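Local structure of RahU protein (Pseudomonas aeruginosa PAO1, 6ZC1) at residues W6-V11 with I125-L130. The protein probably binds glycolipids and is a compact beta-sandwich protein of the aegerolysin family. Numbering follows the deposited sequence.
Sequences WIAVKV and IGEVTL
W6 and G126 open a parallel strand pairing in the middle of the aegerolysin beta-sandwich, where strands from near the two ends of the chain run side by side. The mixed sheet is otherwise antiparallel, and this pair illustrates how five backbone hydrogen bonds, alternating in direction, zip two parallel strands together. G126 N donates to W6 O at 3.0 Å, A8 N to G126 O, V128 N to A8 O, K10 N to V128 O and L130 N to K10 O, the last two at 2.8 Å. The second bond is the tilted one: A8 N comes in well above the carbonyl plane of G126, 54° out of it. Between the rungs, V9 CA adds a CA-H...O contact to V128 O at 3.2 Å.

The indole swings back over the neighbouring strand because W6 CG sits between its backbone N and carbonyl carbon (chi1 64°). A8 CB lies at the ring's edge, and G126 CA makes a CH-pi contact over one face, 3.7 Å from the centroid of the six-membered ring of W6.

The strand side chains alternate between two faces. On one, V9 CG1 meets L130 CB at 3.9 Å. I7 CG1 lies 3.8 Å from I125 CG2, the two side chains side by side, I125 coming from the loop just before strand 126-134. On the other face, K10 runs out extended beside T129.

Farther out, F88 of strand 83-92, in the second sheet, packs on I7, V9 and L130, while W59 touches A8, K10 and E127. K38 makes a cation-pi contact with W6, and E127 OE2 is hydrogen-bonded to Y35 OH.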
loop_
_atom_site.group_PDB
_atom_site.type_symbol
_atom_site.label_atom_id
_atom_site.label_comp_id
_atom_site.label_asym_id
_atom_site.label_seq_id
_atom_site.Cartn_x
_atom_site.Cartn_y
_atom_site.Cartn_z
ATOM N N TRP A 6 -11.262 0.234 -4.108
ATOM C CA TRP A 6 -10.436 -0.232 -3.003
ATOM C C TRP A 6 -9.130 -0.811 -3.524
ATOM O O TRP A 6 -9.029 -1.257 -4.671
ATOM C CB TRP A 6 -11.175 -1.270 -2.139
ATOM C CG TRP A 6 -11.513 -2.547 -2.859
ATOM C CD1 TRP A 6 -12.594 -2.774 -3.675
ATOM C CD2 TRP A 6 -10.763 -3.768 -2.840
ATOM N NE1 TRP A 6 -12.558 -4.057 -4.161
ATOM C CE2 TRP A 6 -11.446 -4.688 -3.665
ATOM C CE3 TRP A 6 -9.576 -4.170 -2.216
ATOM C CZ2 TRP A 6 -10.991 -5.990 -3.868
ATOM C CZ3 TRP A 6 -9.128 -5.470 -2.416
ATOM C CH2 TRP A 6 -9.830 -6.361 -3.239
ATOM N N ILE A 7 -8.127 -0.791 -2.648
ATOM C CA ILE A 7 -6.829 -1.422 -2.869
ATOM C C ILE A 7 -6.467 -2.141 -1.579
ATOM O O ILE A 7 -6.821 -1.697 -0.486
ATOM C CB ILE A 7 -5.739 -0.379 -3.239
ATOM C CG1 ILE A 7 -4.400 -1.061 -3.564
ATOM C CG2 ILE A 7 -5.547 0.660 -2.118
ATOM C CD1 ILE A 7 -3.301 -0.101 -4.040
ATOM N N ALA A 8 -5.794 -3.283 -1.704
ATOM C CA ALA A 8 -5.233 -3.969 -0.544
ATOM C C ALA A 8 -3.827 -4.401 -0.917
ATOM O O ALA A 8 -3.645 -5.133 -1.893
ATOM C CB ALA A 8 -6.087 -5.175 -0.136
ATOM N N VAL A 9 -2.839 -3.934 -0.165
ATOM C CA VAL A 9 -1.433 -4.154 -0.485
ATOM C C VAL A 9 -0.882 -5.189 0.484
ATOM O O VAL A 9 -0.868 -4.964 1.703
ATOM C CB VAL A 9 -0.629 -2.852 -0.395
ATOM C CG1 VAL A 9 0.814 -3.084 -0.808
ATOM C CG2 VAL A 9 -1.257 -1.756 -1.247
ATOM N N LYS A 10 -0.429 -6.318 -0.054
ATOM C CA LYS A 10 0.173 -7.368 0.754
ATOM C C LYS A 10 1.673 -7.115 0.826
ATOM O O LYS A 10 2.363 -7.168 -0.197
ATOM C CB LYS A 10 -0.109 -8.722 0.112
ATOM C CG LYS A 10 0.479 -9.896 0.883
ATOM C CD LYS A 10 0.162 -11.204 0.188
ATOM C CE LYS A 10 0.855 -12.360 0.885
ATOM N NZ LYS A 10 0.310 -13.664 0.424
ATOM N N VAL A 11 2.177 -6.836 2.024
ATOM C CA VAL A 11 3.582 -6.475 2.217
ATOM C C VAL A 11 4.363 -7.744 2.552
ATOM O O VAL A 11 4.147 -8.362 3.601
ATOM C CB VAL A 11 3.733 -5.410 3.312
ATOM C CG1 VAL A 11 5.202 -5.046 3.520
ATOM C CG2 VAL A 11 2.901 -4.161 2.981
ATOM N N ILE A 125 -8.591 -1.129 -7.705
ATOM C CA ILE A 125 -7.274 -1.709 -7.949
ATOM C C ILE A 125 -7.240 -3.152 -7.474
ATOM O O ILE A 125 -6.689 -4.029 -8.151
ATOM C CB ILE A 125 -6.167 -0.865 -7.291
ATOM C CG1 ILE A 125 -6.058 0.490 -7.988
ATOM C CG2 ILE A 125 -4.830 -1.622 -7.306
ATOM C CD1 ILE A 125 -5.149 1.476 -7.280
ATOM N N GLY A 126 -7.829 -3.423 -6.310
ATOM C CA GLY A 126 -7.841 -4.772 -5.767
ATOM C C GLY A 126 -6.549 -5.107 -5.033
ATOM O O GLY A 126 -5.807 -4.234 -4.564
ATOM N N GLU A 127 -6.270 -6.410 -4.949
ATOM C CA GLU A 127 -5.096 -6.894 -4.234
ATOM C C GLU A 127 -3.837 -6.689 -5.068
ATOM O O GLU A 127 -3.802 -7.037 -6.254
ATOM C CB GLU A 127 -5.270 -8.381 -3.909
ATOM C CG GLU A 127 -6.351 -8.653 -2.874
ATOM C CD GLU A 127 -6.415 -10.102 -2.433
ATOM O OE1 GLU A 127 -5.844 -10.971 -3.129
ATOM O OE2 GLU A 127 -7.051 -10.380 -1.394
ATOM N N VAL A 128 -2.803 -6.129 -4.436
ATOM C CA VAL A 128 -1.475 -5.943 -5.021
ATOM C C VAL A 128 -0.461 -6.488 -4.027
ATOM O O VAL A 128 -0.554 -6.196 -2.832
ATOM C CB VAL A 128 -1.178 -4.447 -5.252
ATOM C CG1 VAL A 128 0.243 -4.237 -5.755
ATOM C CG2 VAL A 128 -2.173 -3.840 -6.215
ATOM N N THR A 129 0.513 -7.261 -4.504
ATOM C CA THR A 129 1.592 -7.728 -3.638
ATOM C C THR A 129 2.804 -6.824 -3.812
ATOM O O THR A 129 3.184 -6.500 -4.940
ATOM C CB THR A 129 1.961 -9.180 -3.948
ATOM O OG1 THR A 129 0.811 -10.006 -3.725
ATOM C CG2 THR A 129 3.090 -9.646 -3.033
ATOM N N LEU A 130 3.390 -6.410 -2.689
ATOM C CA LEU A 130 4.599 -5.592 -2.650
ATOM C C LEU A 130 5.693 -6.423 -1.992
ATOM O O LEU A 130 5.640 -6.676 -0.783
ATOM C CB LEU A 130 4.351 -4.314 -1.847
ATOM C CG LEU A 130 5.558 -3.405 -1.624
ATOM C CD1 LEU A 130 6.130 -2.923 -2.953
ATOM C CD2 LEU A 130 5.169 -2.214 -0.750
#